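Side-chain contacts in proteasome assembly chaperone family protein (Thermoplasma acidophilum, PDB 3GAA), which is of unknown biochemical function but belongs to the PAC2 family and may, by kinship, act as a proteasome assembly chaperone: residues 111-114 with 115-119; 74-77 with 78-82; 169-172 with 173-177; 97-100 with 101-104; 46-50 with 51-55. All coordinates share one frame; numbering follows the deposited sequence.

Interaction 1 of 5, residues 111-114 with 115-119; sequences MNWI and DQVGA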
loop_
_atom_site.group_PDB
_atom_site.type_symbol
_atom_site.label_atom_id
_atom_site.label_comp_id
_atom_site.label_asym_id
_atom_site.label_seq_id
_atom_site.Cartn_x
_atom_site.Cartn_y
_atom_site.Cartn_z
ATOM N N MET A 111 -17.304 -18.077 -2.649
ATOM C CA MET A 111 -17.601 -17.899 -4.051
ATOM C C MET A 111 -16.440 -17.396 -4.861
ATOM O O MET A 111 -16.433 -17.624 -6.057
ATOM C CB MET A 111 -18.865 -17.084 -4.269
ATOM C CG MET A 111 -20.145 -17.931 -3.964
ATOM S SD MET A 111 -20.207 -19.417 -5.009
ATOM C CE MET A 111 -20.133 -18.583 -6.657
ATOM N N ASN A 112 -15.447 -16.759 -4.231
ATOM C CA ASN A 112 -14.195 -16.414 -4.924
ATOM C C ASN A 112 -13.402 -17.654 -5.291
ATOM O O ASN A 112 -12.895 -17.773 -6.380
ATOM C CB ASN A 112 -13.290 -15.493 -4.084
ATOM C CG ASN A 112 -13.658 -14.022 -4.207
ATOM O OD1 ASN A 112 -13.723 -13.296 -3.212
ATOM N ND2 ASN A 112 -13.896 -13.566 -5.434
ATOM N N TRP A 113 -13.290 -18.588 -4.381
ATOM C CA TRP A 113 -12.513 -19.776 -4.667
ATOM C C TRP A 113 -13.225 -20.625 -5.698
ATOM O O TRP A 113 -12.604 -21.177 -6.561
ATOM C CB TRP A 113 -12.351 -20.559 -3.377
ATOM C CG TRP A 113 -11.525 -21.746 -3.457
ATOM C CD1 TRP A 113 -10.246 -21.815 -3.159
ATOM C CD2 TRP A 113 -11.951 -23.085 -3.794
ATOM N NE1 TRP A 113 -9.798 -23.109 -3.301
ATOM C CE2 TRP A 113 -10.824 -23.905 -3.715
ATOM C CE3 TRP A 113 -13.176 -23.655 -4.163
ATOM C CZ2 TRP A 113 -10.856 -25.269 -3.989
ATOM C CZ3 TRP A 113 -13.210 -25.033 -4.438
ATOM C CH2 TRP A 113 -12.042 -25.815 -4.350
ATOM N N ILE A 114 -14.539 -20.731 -5.564
ATOM C CA ILE A 114 -15.315 -21.557 -6.431
ATOM C C ILE A 114 -15.331 -20.949 -7.806
ATOM O O ILE A 114 -15.257 -21.658 -8.765
ATOM C CB ILE A 114 -16.743 -21.746 -5.886
ATOM C CG1 ILE A 114 -16.706 -22.702 -4.717
ATOM C CG2 ILE A 114 -17.644 -22.389 -6.886
ATOM C CD1 ILE A 114 -18.031 -22.822 -4.042
ATOM N N ASP A 115 -15.440 -19.641 -7.922
ATOM C CA ASP A 115 -15.442 -18.990 -9.242
ATOM C C ASP A 115 -14.102 -19.310 -9.919
ATOM O O ASP A 115 -14.057 -19.616 -11.097
ATOM C CB ASP A 115 -15.661 -17.456 -9.116
ATOM C CG ASP A 115 -16.278 -16.811 -10.383
ATOM O OD1 ASP A 115 -16.202 -17.491 -11.446
ATOM O OD2 ASP A 115 -16.817 -15.625 -10.301
ATOM N N GLN A 116 -13.012 -19.285 -9.152
ATOM C CA GLN A 116 -11.658 -19.468 -9.729
ATOM C C GLN A 116 -11.308 -20.903 -10.050
ATOM O O GLN A 116 -10.517 -21.126 -10.923
ATOM C CB GLN A 116 -10.572 -18.870 -8.813
ATOM C CG GLN A 116 -9.786 -17.701 -9.449
ATOM C CD GLN A 116 -10.611 -16.411 -9.616
ATOM O OE1 GLN A 116 -10.101 -15.293 -9.462
ATOM N NE2 GLN A 116 -11.887 -16.568 -9.935
ATOM N N VAL A 117 -11.886 -21.859 -9.346
ATOM C CA VAL A 117 -11.770 -23.275 -9.655
ATOM C C VAL A 117 -12.534 -23.667 -10.964
ATOM O O VAL A 117 -12.361 -24.788 -11.492
ATOM C CB VAL A 117 -12.310 -24.061 -8.454
ATOM C CG1 VAL A 117 -12.983 -25.320 -8.865
ATOM C CG2 VAL A 117 -11.211 -24.305 -7.441
ATOM N N GLY A 118 -13.368 -22.763 -11.494
ATOM C CA GLY A 118 -14.034 -22.987 -12.767
ATOM C C GLY A 118 -15.391 -23.644 -12.659
ATOM O O GLY A 118 -15.925 -24.150 -13.646
ATOM N N ALA A 119 -15.988 -23.607 -11.464
ATOM C CA ALA A 119 -17.248 -24.330 -11.210
ATOM C C ALA A 119 -18.356 -23.895 -12.167
ATOM O O ALA A 119 -18.496 -22.735 -12.445
ATOM C CB ALA A 119 -17.671 -24.161 -9.803
#
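Trp113 and Val117 pack one turn apart in a local contact at the C-terminal end of helix 103-117, where the helix closes in a Schellman motif. CG2 of Val117 sits over one face of the indole, 3.5 Å from the centroid of its six-membered ring and only 8° off the ring normal, a CH-pi contact. The ring can reach there because CG of Trp113 lies anti to the backbone N (chi1 -176°), which swings the indole along the helix toward its end. Beneath this pair, Val117 N bonds to Trp113 O at 3.0 Å. The chain then turns at Gly118, whose phi is positive: Gly118 N bonds to Asp115 O at 3.2 Å, and Ala119 N, weakly, to Ile114 O at 3.4 Å. Ala119 CB comes back against Ile114 CG2, sealing the turn with an apolar touch. An alanine in place of Trp113 would probably leave Val117 CG2 without its aromatic cover and open a gap toward Leu90 of strand 89-94 and Val7 of a third subunit. On another side of the helix, Asp115 turns its carboxylate to Arg178 and to Arg22 of a second subunit, forming salt bridges through OD2 and OD1. Two arginines should favour the ionised carboxylate here, so this helix end pairs a greasy flank with a charged one that ties two chains together.

Interaction 2 of 5, residues 74-77 with 78-82; sequences KLRH and PFRIY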
loop_
_atom_site.group_PDB
_atom_site.type_symbol
_atom_site.label_atom_id
_atom_site.label_comp_id
_atom_site.label_asym_id
_atom_site.label_seq_id
_atom_site.Cartn_x
_atom_site.Cartn_y
_atom_site.Cartn_z
ATOM N N LYS A 74 -12.940 -38.279 15.497
ATOM C CA LYS A 74 -12.262 -37.889 14.276
ATOM C C LYS A 74 -12.027 -36.395 14.413
ATOM O O LYS A 74 -12.961 -35.609 14.339
ATOM C CB LYS A 74 -13.104 -38.230 13.017
ATOM C CG LYS A 74 -14.042 -39.477 13.209
ATOM C CD LYS A 74 -14.936 -39.841 11.949
ATOM C CE LYS A 74 -15.960 -38.712 11.524
ATOM N NZ LYS A 74 -17.248 -38.599 12.379
ATOM N N LEU A 75 -10.794 -35.990 14.658
ATOM C CA LEU A 75 -10.516 -34.554 14.718
ATOM C C LEU A 75 -10.632 -33.884 13.335
ATOM O O LEU A 75 -10.019 -34.312 12.374
ATOM C CB LEU A 75 -9.134 -34.319 15.311
ATOM C CG LEU A 75 -8.776 -32.896 15.722
ATOM C CD1 LEU A 75 -9.781 -32.422 16.781
ATOM C CD2 LEU A 75 -7.330 -32.824 16.227
ATOM N N ARG A 76 -11.443 -32.848 13.212
ATOM C CA ARG A 76 -11.347 -32.012 12.034
ATOM C C ARG A 76 -11.796 -30.586 12.197
ATOM O O ARG A 76 -12.558 -30.217 13.092
ATOM C CB ARG A 76 -12.049 -32.572 10.811
ATOM C CG ARG A 76 -12.979 -33.674 10.991
ATOM C CD ARG A 76 -14.286 -33.283 11.528
ATOM N NE ARG A 76 -14.778 -34.419 12.307
ATOM C CZ ARG A 76 -16.033 -34.824 12.423
ATOM N NH1 ARG A 76 -16.271 -35.863 13.215
ATOM N NH2 ARG A 76 -17.038 -34.206 11.811
ATOM N N HIS A 77 -11.309 -29.790 11.267
ATOM C CA HIS A 77 -11.737 -28.433 11.155
ATOM C C HIS A 77 -13.192 -28.400 10.641
ATOM O O HIS A 77 -13.577 -29.180 9.766
ATOM C CB HIS A 77 -10.768 -27.758 10.189
ATOM C CG HIS A 77 -10.948 -26.293 10.061
ATOM N ND1 HIS A 77 -11.949 -25.735 9.297
ATOM C CD2 HIS A 77 -10.228 -25.265 10.560
ATOM C CE1 HIS A 77 -11.839 -24.420 9.331
ATOM N NE2 HIS A 77 -10.794 -24.110 10.081
ATOM N N PRO A 78 -13.997 -27.481 11.162
ATOM C CA PRO A 78 -15.425 -27.339 10.841
ATOM C C PRO A 78 -15.835 -27.020 9.404
ATOM O O PRO A 78 -16.948 -27.327 9.049
ATOM C CB PRO A 78 -15.839 -26.148 11.695
ATOM C CG PRO A 78 -14.609 -25.373 11.850
ATOM C CD PRO A 78 -13.566 -26.421 12.080
ATOM N N PHE A 79 -14.994 -26.358 8.610
ATOM C CA PHE A 79 -15.327 -25.981 7.220
ATOM C C PHE A 79 -14.299 -26.570 6.234
ATOM O O PHE A 79 -13.153 -26.096 6.180
ATOM C CB PHE A 79 -15.358 -24.459 7.096
ATOM C CG PHE A 79 -16.202 -23.926 5.939
ATOM C CD1 PHE A 79 -16.121 -24.442 4.682
ATOM C CD2 PHE A 79 -17.023 -22.839 6.124
ATOM C CE1 PHE A 79 -16.861 -23.919 3.651
ATOM C CE2 PHE A 79 -17.761 -22.327 5.101
ATOM C CZ PHE A 79 -17.693 -22.865 3.878
ATOM N N ARG A 80 -14.758 -27.541 5.422
ATOM C CA ARG A 80 -13.926 -28.384 4.554
ATOM C C ARG A 80 -14.515 -28.453 3.161
ATOM O O ARG A 80 -15.700 -28.418 3.015
ATOM C CB ARG A 80 -13.834 -29.787 5.120
ATOM C CG ARG A 80 -12.938 -29.838 6.324
ATOM C CD ARG A 80 -12.910 -31.177 7.102
ATOM N NE ARG A 80 -14.089 -31.216 7.949
ATOM C CZ ARG A 80 -15.215 -31.839 7.629
ATOM N NH1 ARG A 80 -15.285 -32.528 6.498
ATOM N NH2 ARG A 80 -16.258 -31.779 8.441
ATOM N N ILE A 81 -13.659 -28.558 2.147
ATOM C CA ILE A 81 -14.079 -28.670 0.776
ATOM C C ILE A 81 -13.451 -29.897 0.182
ATOM O O ILE A 81 -12.270 -30.091 0.307
ATOM C CB ILE A 81 -13.702 -27.429 -0.032
ATOM C CG1 ILE A 81 -14.256 -26.182 0.693
ATOM C CG2 ILE A 81 -14.189 -27.571 -1.480
ATOM C CD1 ILE A 81 -13.989 -24.935 -0.014
ATOM N N TYR A 82 -14.261 -30.715 -0.470
ATOM C CA TYR A 82 -13.802 -31.955 -1.035
ATOM C C TYR A 82 -14.012 -31.995 -2.515
ATOM O O TYR A 82 -14.888 -31.322 -3.026
ATOM C CB TYR A 82 -14.601 -33.105 -0.471
ATOM C CG TYR A 82 -14.431 -33.306 0.997
ATOM C CD1 TYR A 82 -13.550 -34.299 1.487
ATOM C CD2 TYR A 82 -15.186 -32.571 1.917
ATOM C CE1 TYR A 82 -13.399 -34.536 2.855
ATOM C CE2 TYR A 82 -15.043 -32.806 3.304
ATOM C CZ TYR A 82 -14.146 -33.802 3.740
ATOM O OH TYR A 82 -13.966 -34.041 5.063
#
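His77 O receives the NE hydrogen of Arg80 at 2.8 Å, the donor lying almost straight out from the carbonyl and the oxygen near the guanidinium plane. That local bond, three residues along the chain, folds the loop onto the start of the strand. The imidazole of His77 joins in: Phe79 N donates to His77 ND1 at 3.2 Å, approaching with a 23° tilt from the ring plane. With CG anti to the backbone N (chi1 -173°), the ring swings forward beside the chain it has to meet. Pro78 CD lies over one of its faces, 3.5 Å from the centroid, as a CH-pi contact. Here the loop after strand 68-69 becomes strand 79-83, which runs antiparallel to both 54-60 and 89-94 in the mixed sheet. Arg76 lies across Arg80, its CB 3.8 Å from Arg80 NE, with the two guanidinium planes 81° apart. Both are drawn to Glu95, which forms salt bridges with Arg80 NH2 through OE1 and with Arg76 NH2 through OE2. Farther back, Arg76 NE is held by Lys74 O at 3.0 Å. His58 meets the His77 ring edge-to-face, and Asn173 of a fourth subunit packs on His77 and Pro78.

Interaction 3 of 5, residues 169-172 with 173-177; sequences GGIL and NECLV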
loop_
_atom_site.group_PDB
_atom_site.type_symbol
_atom_site.label_atom_id
_atom_site.label_comp_id
_atom_site.label_asym_id
_atom_site.label_seq_id
_atom_site.Cartn_x
_atom_site.Cartn_y
_atom_site.Cartn_z
ATOM N N GLY A 169 -28.936 -17.765 0.622
ATOM C CA GLY A 169 -29.148 -16.449 -0.012
ATOM C C GLY A 169 -27.849 -15.741 -0.369
ATOM O O GLY A 169 -27.713 -15.115 -1.425
ATOM N N GLY A 170 -26.876 -15.829 0.511
ATOM C CA GLY A 170 -25.628 -15.188 0.249
ATOM C C GLY A 170 -24.986 -15.795 -0.966
ATOM O O GLY A 170 -24.573 -15.067 -1.859
ATOM N N ILE A 171 -24.912 -17.125 -1.026
ATOM C CA ILE A 171 -24.380 -17.797 -2.231
ATOM C C ILE A 171 -25.221 -17.555 -3.504
ATOM O O ILE A 171 -24.707 -17.295 -4.557
ATOM C CB ILE A 171 -24.169 -19.308 -1.966
ATOM C CG1 ILE A 171 -23.044 -19.440 -0.935
ATOM C CG2 ILE A 171 -23.891 -20.108 -3.310
ATOM C CD1 ILE A 171 -23.112 -20.695 -0.185
ATOM N N LEU A 172 -26.520 -17.624 -3.389
ATOM C CA LEU A 172 -27.323 -17.318 -4.534
ATOM C C LEU A 172 -27.008 -15.905 -5.116
ATOM O O LEU A 172 -26.945 -15.705 -6.361
ATOM C CB LEU A 172 -28.786 -17.501 -4.153
ATOM C CG LEU A 172 -29.344 -18.876 -4.489
ATOM C CD1 LEU A 172 -28.214 -19.879 -4.776
ATOM C CD2 LEU A 172 -30.287 -19.420 -3.456
ATOM N N ASN A 173 -26.788 -14.931 -4.228
ATOM C CA ASN A 173 -26.572 -13.564 -4.709
ATOM C C ASN A 173 -25.245 -13.512 -5.412
ATOM O O ASN A 173 -25.138 -13.029 -6.537
ATOM C CB ASN A 173 -26.648 -12.535 -3.592
ATOM C CG ASN A 173 -28.074 -12.096 -3.317
ATOM O OD1 ASN A 173 -28.991 -12.358 -4.102
ATOM N ND2 ASN A 173 -28.272 -11.456 -2.208
ATOM N N GLU A 174 -24.234 -14.086 -4.782
ATOM C CA GLU A 174 -22.974 -14.159 -5.431
ATOM C C GLU A 174 -23.072 -14.796 -6.798
ATOM O O GLU A 174 -22.451 -14.344 -7.725
ATOM C CB GLU A 174 -22.055 -14.957 -4.581
ATOM C CG GLU A 174 -21.576 -14.205 -3.389
ATOM C CD GLU A 174 -20.520 -13.121 -3.664
ATOM O OE1 GLU A 174 -19.900 -12.995 -4.778
ATOM O OE2 GLU A 174 -20.282 -12.402 -2.666
ATOM N N CYS A 175 -23.841 -15.857 -6.918
ATOM C CA CYS A 175 -23.951 -16.534 -8.187
ATOM C C CYS A 175 -24.576 -15.626 -9.192
ATOM O O CYS A 175 -24.069 -15.488 -10.291
ATOM C CB CYS A 175 -24.784 -17.804 -8.067
ATOM S SG CYS A 175 -23.872 -19.160 -7.366
ATOM N N LEU A 176 -25.707 -15.027 -8.815
ATOM C CA LEU A 176 -26.453 -14.195 -9.745
ATOM C C LEU A 176 -25.543 -13.090 -10.263
ATOM O O LEU A 176 -25.548 -12.794 -11.426
ATOM C CB LEU A 176 -27.688 -13.580 -9.115
ATOM C CG LEU A 176 -29.074 -14.265 -9.057
ATOM C CD1 LEU A 176 -29.204 -15.432 -9.993
ATOM C CD2 LEU A 176 -29.531 -14.614 -7.594
ATOM N N VAL A 177 -24.735 -12.501 -9.425
ATOM C CA VAL A 177 -23.853 -11.465 -9.907
ATOM C C VAL A 177 -22.688 -11.988 -10.767
ATOM O O VAL A 177 -22.306 -11.412 -11.814
ATOM C CB VAL A 177 -23.296 -10.665 -8.762
ATOM C CG1 VAL A 177 -22.316 -9.759 -9.344
ATOM C CG2 VAL A 177 -24.490 -9.893 -8.029
#
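Ile171 holds CG2 anti to its own N while Cys175, one turn on, keeps SG beside the backbone N (chi1 -79°), and these settings bring methyl and sulfur to 4.2 Å between Ile171 CG2 and Cys175 SG. The pair lies on the flank of helix 166-178 that faces strand 121-130, with Ile122 touching both and Met111 of helix 103-117 closing over them. Below runs the ordinary alpha-helical ladder: Cys175 N to Ile171 O at 2.9 Å, Leu176 N to Leu172 O at 2.8 Å, and Glu174 N to Gly170 O at 3.1 Å, nearly straight at 174°. Asn173 N bonds to Gly169 O at 3.0 Å, and the Asn173 side chain rises beside that carbonyl, its CB 3.5 Å from Gly169 O. From there ND2 reaches out to Val67 O of a fifth subunit, with Ala68 of that subunit packing alongside. Glu174, bent at chi2 (-74°), directs OE1 to a salt bridge with Arg178 NE in the next turn. One short run of helix therefore serves chemically distinct neighbours: apolar groups and a thiol toward the sheet, an amide spent on a backbone carbonyl across the subunit interface, and a buried carboxylate whose charge Arg178 would help to balance.

Interaction 4 of 5, residues 97-100 with 101-104; sequences PISS and AHIY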
loop_
_atom_site.group_PDB
_atom_site.type_symbol
_atom_site.label_atom_id
_atom_site.label_comp_id
_atom_site.label_asym_id
_atom_site.label_seq_id
_atom_site.Cartn_x
_atom_site.Cartn_y
_atom_site.Cartn_z
ATOM N N PRO A 97 -22.651 -23.640 12.966
ATOM C CA PRO A 97 -23.374 -22.608 12.259
ATOM C C PRO A 97 -22.628 -21.279 12.186
ATOM O O PRO A 97 -21.920 -20.888 13.118
ATOM C CB PRO A 97 -24.666 -22.499 13.056
ATOM C CG PRO A 97 -24.309 -23.014 14.455
ATOM C CD PRO A 97 -23.234 -23.972 14.281
ATOM N N ILE A 98 -22.815 -20.599 11.074
ATOM C CA ILE A 98 -22.253 -19.295 10.829
ATOM C C ILE A 98 -23.263 -18.218 11.218
ATOM O O ILE A 98 -24.395 -18.161 10.740
ATOM C CB ILE A 98 -21.939 -19.139 9.372
ATOM C CG1 ILE A 98 -20.818 -20.101 9.003
ATOM C CG2 ILE A 98 -21.576 -17.706 9.079
ATOM C CD1 ILE A 98 -21.014 -20.698 7.599
ATOM N N SER A 99 -22.865 -17.362 12.125
ATOM C CA SER A 99 -23.703 -16.248 12.493
ATOM C C SER A 99 -24.132 -15.480 11.249
ATOM O O SER A 99 -23.354 -15.293 10.316
ATOM C CB SER A 99 -22.913 -15.323 13.397
ATOM O OG SER A 99 -23.376 -13.996 13.261
ATOM N N SER A 100 -25.347 -14.968 11.275
ATOM C CA SER A 100 -25.911 -14.271 10.134
ATOM C C SER A 100 -25.261 -12.936 9.876
ATOM O O SER A 100 -25.242 -12.453 8.769
ATOM C CB SER A 100 -27.414 -14.064 10.330
ATOM O OG SER A 100 -27.652 -12.849 10.988
ATOM N N ALA A 101 -24.716 -12.327 10.902
ATOM C CA ALA A 101 -23.864 -11.153 10.716
ATOM C C ALA A 101 -22.720 -11.383 9.696
ATOM O O ALA A 101 -22.147 -10.407 9.230
ATOM C CB ALA A 101 -23.280 -10.725 12.075
ATOM N N HIS A 102 -22.372 -12.645 9.374
ATOM C CA HIS A 102 -21.232 -12.940 8.483
ATOM C C HIS A 102 -21.560 -13.786 7.268
ATOM O O HIS A 102 -20.664 -14.251 6.572
ATOM C CB HIS A 102 -20.114 -13.589 9.268
ATOM C CG HIS A 102 -19.794 -12.862 10.525
ATOM N ND1 HIS A 102 -19.899 -13.444 11.779
ATOM C CD2 HIS A 102 -19.437 -11.568 10.736
ATOM C CE1 HIS A 102 -19.553 -12.561 12.698
ATOM N NE2 HIS A 102 -19.280 -11.414 12.094
ATOM N N ILE A 103 -22.834 -13.944 6.972
ATOM C CA ILE A 103 -23.218 -14.582 5.720
ATOM C C ILE A 103 -22.429 -13.990 4.533
ATOM O O ILE A 103 -21.707 -14.735 3.836
ATOM C CB ILE A 103 -24.730 -14.521 5.505
ATOM C CG1 ILE A 103 -25.407 -15.510 6.454
ATOM C CG2 ILE A 103 -25.057 -14.886 4.110
ATOM C CD1 ILE A 103 -26.908 -15.255 6.691
ATOM N N TYR A 104 -22.513 -12.678 4.349
ATOM C CA TYR A 104 -21.825 -12.003 3.238
ATOM C C TYR A 104 -20.307 -12.257 3.090
ATOM O O TYR A 104 -19.830 -12.612 2.025
ATOM C CB TYR A 104 -22.018 -10.505 3.286
ATOM C CG TYR A 104 -21.579 -9.869 2.016
ATOM C CD1 TYR A 104 -20.271 -9.414 1.815
ATOM C CD2 TYR A 104 -22.467 -9.788 0.962
ATOM C CE1 TYR A 104 -19.907 -8.877 0.575
ATOM C CE2 TYR A 104 -22.110 -9.266 -0.251
ATOM C CZ TYR A 104 -20.862 -8.807 -0.447
ATOM O OH TYR A 104 -20.639 -8.317 -1.721
#
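The His102 ring has Ser99 OG coming at it obliquely, 3.8 Å from His102 ND1, and carries the methyl of Ala101 over the centre of one face, 4.0 Å above the plane; His63 also stacks on the imidazole. His102 is the N-cap residue of helix 103-117, and the turn before it is closed by His102 N to Ser99 O at 3.0 Å. Ser99 OG, anti to its N (chi1 152°), takes a weak bond from Ala101 N at 3.2 Å, as in an ST turn. Another weak bond joins Ile103 N to Ser100 O at 3.4 Å. Ile103 lays CD1 against Ser100, 3.9 Å from Ser100 CB, while Pro66 of a fifth subunit packs on Ile103 too. An alanine at Ile103 would probably uncover Ser100 and leave a gap facing that proline. Two backbone bonds, one of them weak, and a weak one to the Ser99 hydroxyl thus shape this surface turn, while the buried side chain of Ile103 makes it apolar where the subunits meet.

Interaction 5 of 5, residues 46-50 with 51-55; sequences YIVET and LGMHQ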
loop_
_atom_site.group_PDB
_atom_site.type_symbol
_atom_site.label_atom_id
_atom_site.label_comp_id
_atom_site.label_asym_id
_atom_site.label_seq_id
_atom_site.Cartn_x
_atom_site.Cartn_y
_atom_site.Cartn_z
ATOM N N TYR A 46 -22.854 -37.430 3.617
ATOM C CA TYR A 46 -23.185 -38.615 2.868
ATOM C C TYR A 46 -22.446 -38.632 1.554
ATOM O O TYR A 46 -21.765 -39.588 1.283
ATOM C CB TYR A 46 -24.660 -38.705 2.583
ATOM C CG TYR A 46 -25.011 -39.962 1.837
ATOM C CD1 TYR A 46 -25.295 -39.923 0.489
ATOM C CD2 TYR A 46 -25.036 -41.201 2.476
ATOM C CE1 TYR A 46 -25.626 -41.084 -0.206
ATOM C CE2 TYR A 46 -25.367 -42.354 1.792
ATOM C CZ TYR A 46 -25.661 -42.278 0.437
ATOM O OH TYR A 46 -25.972 -43.382 -0.300
ATOM N N ILE A 47 -22.549 -37.578 0.741
ATOM C CA ILE A 47 -22.081 -37.721 -0.608
ATOM C C ILE A 47 -20.535 -37.790 -0.598
ATOM O O ILE A 47 -19.936 -38.552 -1.339
ATOM C CB ILE A 47 -22.752 -36.720 -1.695
ATOM C CG1 ILE A 47 -21.747 -35.731 -2.205
ATOM C CG2 ILE A 47 -24.064 -35.945 -1.296
ATOM C CD1 ILE A 47 -20.851 -36.333 -3.313
ATOM N N VAL A 48 -19.900 -37.024 0.284
ATOM C CA VAL A 48 -18.446 -37.067 0.497
ATOM C C VAL A 48 -18.025 -38.487 0.717
ATOM O O VAL A 48 -17.140 -39.004 0.037
ATOM C CB VAL A 48 -17.995 -36.313 1.771
ATOM C CG1 VAL A 48 -16.639 -36.781 2.205
ATOM C CG2 VAL A 48 -17.950 -34.782 1.553
ATOM N N GLU A 49 -18.661 -39.151 1.658
ATOM C CA GLU A 49 -18.362 -40.553 1.870
ATOM C C GLU A 49 -18.691 -41.405 0.662
ATOM O O GLU A 49 -17.893 -42.233 0.283
ATOM C CB GLU A 49 -19.095 -41.102 3.069
ATOM C CG GLU A 49 -18.580 -42.519 3.474
ATOM C CD GLU A 49 -19.160 -43.663 2.606
ATOM O OE1 GLU A 49 -20.271 -43.457 2.016
ATOM O OE2 GLU A 49 -18.512 -44.757 2.493
ATOM N N THR A 50 -19.853 -41.228 0.050
ATOM C CA THR A 50 -20.275 -42.197 -0.951
ATOM C C THR A 50 -19.606 -41.966 -2.317
ATOM O O THR A 50 -19.390 -42.886 -3.023
ATOM C CB THR A 50 -21.829 -42.485 -0.954
ATOM O OG1 THR A 50 -22.380 -42.374 -2.273
ATOM C CG2 THR A 50 -22.587 -41.582 -0.034
ATOM N N LEU A 51 -19.163 -40.778 -2.669
ATOM C CA LEU A 51 -18.346 -40.691 -3.880
ATOM C C LEU A 51 -16.885 -40.914 -3.545
ATOM O O LEU A 51 -16.029 -40.972 -4.424
ATOM C CB LEU A 51 -18.527 -39.365 -4.604
ATOM C CG LEU A 51 -19.907 -39.068 -5.250
ATOM C CD1 LEU A 51 -19.834 -37.642 -5.901
ATOM C CD2 LEU A 51 -20.388 -40.122 -6.212
ATOM N N GLY A 52 -16.582 -41.080 -2.265
ATOM C CA GLY A 52 -15.205 -41.389 -1.864
ATOM C C GLY A 52 -14.326 -40.216 -2.199
ATOM O O GLY A 52 -13.275 -40.374 -2.757
ATOM N N MET A 53 -14.810 -39.028 -1.877
ATOM C CA MET A 53 -14.162 -37.822 -2.260
ATOM C C MET A 53 -13.017 -37.664 -1.260
ATOM O O MET A 53 -12.996 -38.337 -0.223
ATOM C CB MET A 53 -15.137 -36.657 -2.137
ATOM C CG MET A 53 -16.351 -36.739 -3.023
ATOM S SD MET A 53 -17.469 -35.373 -2.769
ATOM C CE MET A 53 -16.944 -34.322 -4.091
ATOM N N HIS A 54 -12.117 -36.733 -1.566
ATOM C CA HIS A 54 -10.894 -36.511 -0.840
ATOM C C HIS A 54 -10.827 -35.032 -0.475
ATOM O O HIS A 54 -11.401 -34.163 -1.158
ATOM C CB HIS A 54 -9.666 -36.963 -1.697
ATOM C CG HIS A 54 -9.426 -36.139 -2.934
ATOM N ND1 HIS A 54 -9.829 -36.544 -4.192
ATOM C CD2 HIS A 54 -8.836 -34.925 -3.107
ATOM C CE1 HIS A 54 -9.503 -35.619 -5.087
ATOM N NE2 HIS A 54 -8.887 -34.632 -4.459
ATOM N N GLN A 55 -10.131 -34.724 0.621
ATOM C CA GLN A 55 -10.073 -33.333 1.057
ATOM C C GLN A 55 -9.179 -32.479 0.143
ATOM O O GLN A 55 -8.172 -32.927 -0.306
ATOM C CB GLN A 55 -9.641 -33.241 2.511
ATOM C CG GLN A 55 -10.336 -32.063 3.166
ATOM C CD GLN A 55 -9.783 -31.663 4.502
ATOM O OE1 GLN A 55 -9.434 -32.499 5.338
ATOM N NE2 GLN A 55 -9.754 -30.361 4.735
#
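Met53 stretches back along the last turn of helix 39-51, its sulfur beside Val48 and facing Ile47. Met53 CG lies beside the backbone N and the chain continues extended (chi2 178°), which carries Met53 SD to 3.8 Å from Val48 CA and 4.4 Å from Val48 CG2. On the neighbouring side Met53 SD meets the end of Ile47, 3.6 Å from Ile47 CD1. Leu51 crosses that same end of Ile47 from one turn farther on, though the modelled gap between their methyls is too short to trust. Met53 can double back because the helix ends in a Schellman motif. Gly52, with positive phi (65°), is its C-prime residue: Met53 N bonds to Val48 O at 3.0 Å, in the carbonyl plane, and Gly52 N makes a weak bond to Glu49 O at 3.1 Å. A regular helical bond, Leu51 N to Ile47 O at 2.7 Å, runs nearly straight at 172°. Reversed in this way, the chain enters strand 54-60 at once. Ile47, Val48 and Met53 all rest on Val91 of strand 89-94, and Val48 also touches Tyr82 of strand 79-83, while on another flank of the helix Tyr46 packs against Leu219 and Gln222 of helix 219-243.

Overall arrangement
Interactions 2 and 5 meet at neighbouring strands of the sheet, their centres 12 Å apart, with Tyr82 CD2 3.6 Å from Val48 CG2. Interaction 2 reaches interaction 1 through Ile81 CG2, 4.0 Å from Trp113 CH2, linking sheet to helix. Interactions 1 and 4 occupy the two ends of helix 103-117, about 20 Å apart between centres. Helix 166-178 lies against that helix: Met111 CG sits 3.6 Å from Glu174 CB, joining interactions 1 and 3, and Gly170 CA sits 3.9 Å from Ile103 CG2, joining 3 and 4. Interaction 5 lies across the chain's centre from both 3 and 4. Subunit contacts recur too, since 3 and 4 both touch the fifth subunit.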